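Local structure of denovo NTF2 (Synthetic construct, 6W40) at residues 36-41 / 114-119; 81-86 / 102-107. The protein is a computationally designed NTF2-like protein with no known natural activity, probably made as a scaffold whose curved sheet and helices can enclose a designable pocket. All blocks are in the same frame, centred on the assembly; numbering follows the deposited sequence.

Interaction 1: residues 36-41 / 114-119; sequences KFQVDV and KVRIII
Phe-37 lays the edge of its ring against Val-115 and Ile-117, CE1 lying 3.7 Å from Val-115 CG1 and 3.6 Å from Ile-117 CD1. With CG anti to the backbone N (chi1 -172°), the ring leans across to strand 114-119, while CG2 of Val-39 sits over one face, displaced toward the rim. Helix 51-65 covers this side through Val-54, Leu-58 and Leu-61. Between the two faces, five backbone hydrogen bonds alternate in the regular pattern of a parallel pair, beginning with Val-115 N to Lys-36 O. The other face carries Lys-36, Gln-38, Asp-40, Lys-114 and Arg-116, with Ile-118 packed beside Asp-40. The extended arginine meets Asp-40 side-on, NH2 at 3.0 Å and NE at 3.1 Å from the same OD2, which lies in the guanidinium plane; the carboxylate is turned 71° from that plane. Gln-38 brings NE2 over one face of the guanidinium, its amide nearly parallel to that group. A leucine in place of Arg-116 would probably leave Asp-40 OD2 without its charged mate and Gln-38 without its flat neighbour. Since His-45 bonds Asp-40 OD1, both carboxylate oxygens are engaged, which is likely to favour the charged form.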
# COMPACT_ATOMS: atom_id res chain seq x y z
N LYS A 36 -11.68 14.84 -8.56
CA LYS A 36 -10.91 16.06 -8.77
C LYS A 36 -9.42 15.75 -8.73
O LYS A 36 -8.97 14.85 -8.02
CB LYS A 36 -11.24 17.12 -7.71
CG LYS A 36 -12.56 17.83 -7.94
CD LYS A 36 -12.71 18.99 -6.98
CE LYS A 36 -13.91 19.85 -7.35
NZ LYS A 36 -13.78 20.37 -8.74
N PHE A 37 -8.65 16.52 -9.50
CA PHE A 37 -7.22 16.31 -9.63
C PHE A 37 -6.54 17.66 -9.75
O PHE A 37 -6.87 18.44 -10.65
CB PHE A 37 -6.90 15.44 -10.85
CG PHE A 37 -5.46 15.02 -10.94
CD1 PHE A 37 -4.70 14.83 -9.80
CD2 PHE A 37 -4.87 14.82 -12.18
CE1 PHE A 37 -3.37 14.44 -9.90
CE2 PHE A 37 -3.55 14.43 -12.28
CZ PHE A 37 -2.80 14.24 -11.14
N GLN A 38 -5.62 17.95 -8.84
CA GLN A 38 -4.81 19.16 -8.92
C GLN A 38 -3.34 18.81 -8.79
O GLN A 38 -2.95 18.10 -7.86
CB GLN A 38 -5.22 20.19 -7.86
CG GLN A 38 -5.42 19.65 -6.46
CD GLN A 38 -5.75 20.75 -5.47
OE1 GLN A 38 -6.64 20.60 -4.63
NE2 GLN A 38 -5.03 21.86 -5.56
N VAL A 39 -2.54 19.30 -9.73
CA VAL A 39 -1.10 19.05 -9.77
C VAL A 39 -0.38 20.35 -9.45
O VAL A 39 -0.73 21.40 -10.00
CB VAL A 39 -0.66 18.50 -11.14
CG1 VAL A 39 0.71 17.85 -11.04
CG2 VAL A 39 -1.69 17.53 -11.69
N ASP A 40 0.61 20.27 -8.57
CA ASP A 40 1.44 21.41 -8.21
C ASP A 40 2.86 21.11 -8.64
O ASP A 40 3.60 20.40 -7.95
CB ASP A 40 1.36 21.69 -6.71
CG ASP A 40 0.01 22.24 -6.29
OD1 ASP A 40 -0.54 23.09 -7.02
OD2 ASP A 40 -0.50 21.82 -5.23
N VAL A 41 3.25 21.64 -9.80
CA VAL A 41 4.61 21.49 -10.32
C VAL A 41 5.23 22.88 -10.34
O VAL A 41 5.09 23.63 -11.31
CB VAL A 41 4.63 20.84 -11.71
CG1 VAL A 41 6.07 20.69 -12.18
CG2 VAL A 41 3.93 19.50 -11.68
N LYS A 114 -10.80 12.67 -4.79
CA LYS A 114 -9.87 13.77 -5.02
C LYS A 114 -8.44 13.26 -4.92
O LYS A 114 -8.11 12.48 -4.03
CB LYS A 114 -10.10 14.91 -4.03
CG LYS A 114 -9.26 16.15 -4.30
CD LYS A 114 -9.58 17.25 -3.31
CE LYS A 114 -8.81 18.51 -3.64
NZ LYS A 114 -9.11 19.61 -2.68
N VAL A 115 -7.60 13.72 -5.85
CA VAL A 115 -6.16 13.44 -5.84
C VAL A 115 -5.42 14.76 -5.93
O VAL A 115 -5.75 15.60 -6.78
CB VAL A 115 -5.74 12.51 -7.00
CG1 VAL A 115 -4.23 12.28 -6.97
CG2 VAL A 115 -6.48 11.19 -6.93
N ARG A 116 -4.44 14.95 -5.06
CA ARG A 116 -3.54 16.10 -5.14
C ARG A 116 -2.11 15.60 -5.23
O ARG A 116 -1.72 14.70 -4.47
CB ARG A 116 -3.70 17.03 -3.93
CG ARG A 116 -2.81 18.26 -4.02
CD ARG A 116 -3.08 19.26 -2.91
NE ARG A 116 -2.34 20.50 -3.13
CZ ARG A 116 -2.35 21.54 -2.30
NH1 ARG A 116 -3.06 21.50 -1.18
NH2 ARG A 116 -1.65 22.63 -2.59
N ILE A 117 -1.34 16.17 -6.14
CA ILE A 117 0.04 15.78 -6.37
C ILE A 117 0.89 17.04 -6.39
O ILE A 117 0.62 17.96 -7.16
CB ILE A 117 0.21 14.98 -7.67
CG1 ILE A 117 -0.50 13.62 -7.54
CG2 ILE A 117 1.69 14.79 -8.00
CD1 ILE A 117 -0.40 12.75 -8.76
N ILE A 118 1.91 17.08 -5.53
CA ILE A 118 2.80 18.22 -5.40
C ILE A 118 4.22 17.74 -5.66
O ILE A 118 4.71 16.84 -4.97
CB ILE A 118 2.69 18.88 -4.02
CG1 ILE A 118 1.24 19.30 -3.76
CG2 ILE A 118 3.62 20.08 -3.92
CD1 ILE A 118 0.98 19.73 -2.34
N ILE A 119 4.88 18.34 -6.65
CA ILE A 119 6.24 17.97 -7.04
C ILE A 119 7.12 19.20 -6.92
O ILE A 119 6.81 20.25 -7.49
CB ILE A 119 6.29 17.41 -8.47
CG1 ILE A 119 5.31 16.24 -8.62
CG2 ILE A 119 7.70 16.97 -8.82
CD1 ILE A 119 5.25 15.68 -10.03

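Interaction 2: residues 81-86 / 102-107; sequences KLVVEG and ELIVIV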
# COMPACT_ATOMS: atom_id res chain seq x y z
N LYS A 81 -8.69 10.33 4.19
CA LYS A 81 -7.63 10.98 3.44
C LYS A 81 -6.34 10.17 3.57
O LYS A 81 -5.95 9.80 4.68
CB LYS A 81 -7.40 12.41 3.94
CG LYS A 81 -6.22 13.11 3.30
CD LYS A 81 -5.94 14.45 3.97
CE LYS A 81 -7.15 15.37 3.90
NZ LYS A 81 -6.93 16.65 4.62
N LEU A 82 -5.70 9.91 2.44
CA LEU A 82 -4.37 9.31 2.41
C LEU A 82 -3.35 10.40 2.13
O LEU A 82 -3.52 11.20 1.20
CB LEU A 82 -4.29 8.23 1.33
CG LEU A 82 -2.86 7.84 0.95
CD1 LEU A 82 -2.25 6.93 2.01
CD2 LEU A 82 -2.80 7.20 -0.43
N VAL A 83 -2.29 10.44 2.94
CA VAL A 83 -1.20 11.40 2.76
C VAL A 83 0.09 10.61 2.61
O VAL A 83 0.47 9.87 3.52
CB VAL A 83 -1.11 12.40 3.93
CG1 VAL A 83 0.01 13.38 3.68
CG2 VAL A 83 -2.43 13.13 4.10
N VAL A 84 0.76 10.78 1.47
CA VAL A 84 1.98 10.06 1.16
C VAL A 84 3.08 11.07 0.85
O VAL A 84 2.86 12.01 0.08
CB VAL A 84 1.79 9.10 -0.03
CG1 VAL A 84 3.11 8.45 -0.41
CG2 VAL A 84 0.74 8.05 0.29
N GLU A 85 4.24 10.88 1.47
CA GLU A 85 5.46 11.58 1.10
C GLU A 85 6.47 10.54 0.62
O GLU A 85 6.74 9.57 1.33
CB GLU A 85 6.03 12.37 2.28
CG GLU A 85 5.02 13.23 3.01
CD GLU A 85 5.65 14.05 4.12
OE1 GLU A 85 6.10 15.19 3.84
OE2 GLU A 85 5.72 13.56 5.26
N GLY A 86 7.00 10.74 -0.58
CA GLY A 86 7.89 9.75 -1.16
C GLY A 86 8.75 10.29 -2.29
O GLY A 86 9.04 11.49 -2.36
N GLU A 102 4.59 14.56 -3.01
CA GLU A 102 3.59 14.37 -1.97
C GLU A 102 2.25 14.11 -2.64
O GLU A 102 1.87 14.82 -3.58
CB GLU A 102 3.49 15.59 -1.05
CG GLU A 102 2.43 15.46 0.04
CD GLU A 102 2.36 16.68 0.94
OE1 GLU A 102 3.26 17.53 0.86
OE2 GLU A 102 1.39 16.77 1.72
N LEU A 103 1.54 13.08 -2.18
CA LEU A 103 0.27 12.70 -2.77
C LEU A 103 -0.81 12.67 -1.70
O LEU A 103 -0.59 12.11 -0.61
CB LEU A 103 0.36 11.34 -3.47
CG LEU A 103 1.41 11.25 -4.58
CD1 LEU A 103 2.70 10.64 -4.04
CD2 LEU A 103 0.88 10.46 -5.76
N ILE A 104 -1.96 13.26 -2.00
CA ILE A 104 -3.10 13.28 -1.10
C ILE A 104 -4.29 12.68 -1.84
O ILE A 104 -4.70 13.20 -2.88
CB ILE A 104 -3.41 14.70 -0.61
CG1 ILE A 104 -2.23 15.23 0.21
CG2 ILE A 104 -4.69 14.71 0.22
CD1 ILE A 104 -2.27 16.72 0.43
N VAL A 105 -4.83 11.59 -1.31
CA VAL A 105 -5.92 10.86 -1.93
C VAL A 105 -7.10 10.86 -0.97
O VAL A 105 -6.97 10.41 0.18
CB VAL A 105 -5.52 9.42 -2.29
CG1 VAL A 105 -6.71 8.66 -2.85
CG2 VAL A 105 -4.36 9.44 -3.28
N ILE A 106 -8.24 11.35 -1.44
CA ILE A 106 -9.47 11.39 -0.65
C ILE A 106 -10.40 10.32 -1.19
O ILE A 106 -10.72 10.30 -2.39
CB ILE A 106 -10.13 12.78 -0.71
CG1 ILE A 106 -9.18 13.84 -0.17
CG2 ILE A 106 -11.44 12.78 0.07
CD1 ILE A 106 -9.75 15.24 -0.18
N VAL A 107 -10.85 9.43 -0.31
CA VAL A 107 -11.70 8.31 -0.68
C VAL A 107 -13.10 8.57 -0.13
O VAL A 107 -13.27 8.77 1.08
CB VAL A 107 -11.14 6.97 -0.16
CG1 VAL A 107 -12.09 5.83 -0.49
CG2 VAL A 107 -9.76 6.72 -0.75
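Leu-82 and Val-105 lie shoulder to shoulder in an antiparallel beta hairpin, formed by strands 81-90 and 100-108 within the curved sheet of the NTF2-like fold. Their side chains point the same way, and the Leu-82 CD2 branch rests beside Val-105, 3.9 Å from its CG2 and 4.0 Å from its CB. The leucine's CG stands anti to the backbone N (chi1 164°), which carries the branched end along the neighbouring valine. Two residues further on, Val-84 and Leu-103 pair more loosely, CG1 to CD1 at 4.3 Å. These four residues form the buried, apolar face. Helix 2-18 packs on Leu-82 through Ile-14 and Leu-18, and Ile-75 from strand 74-78 touches both Leu-82 and Val-84, so this ridge is covered from beyond the hairpin as well.

The other face has a different relief. Here Ile-104 is the bump that fills the hollow between Lys-81 and Val-83, over the Leu-82 backbone: its CG2 lies 3.8 Å from Lys-81 CG and near Leu-82 O, and its CG1 faces Val-83 CG2. The lysine lies alongside the isoleucine, its CG and CD methylenes meeting Ile-104 CG2, before the chain bends at chi3. At the far end the extended Glu-102 reaches alongside Val-83, its OE2 near CG1 of the valine, while its own CG lies 3.5 Å from the Val-84 carbonyl oxygen. The carboxylates of Glu-85 and Glu-102 come near each other without touching, like charges that may slightly favour protonation of one of them.

Both faces are set by the register of the backbones, in which Leu-82 with Val-105 and Val-84 with Leu-103 are the hydrogen-bonded pairs. At the first of these, Leu-82 N donates to Val-105 O at 2.6 Å, with an almost straight N-H...O angle of 175°.

How the interactions relate
The two contacts are parts of one mixed sheet, their centres about 10 Å apart. Along the chain the order is 36-41, 81-86, 102-107, 114-119, so interaction 1 joins distant parts of the sequence and the hairpin of interaction 2 falls between its two segments. The consecutive strands 100-108 and 111-119 bring them together: Arg-116 N lies 2.8 Å from Ile-104 O, a probable hydrogen bond, and Ile-117 packs on Leu-103. Strand 111-119 pairs in parallel with 35-41 on one side and antiparallel with 100-108 on the other, which makes the sheet continuous across both contacts. Helix 51-65 packs on interaction 1 and helix 2-18 on interaction 2, as expected for an NTF2-like sheet.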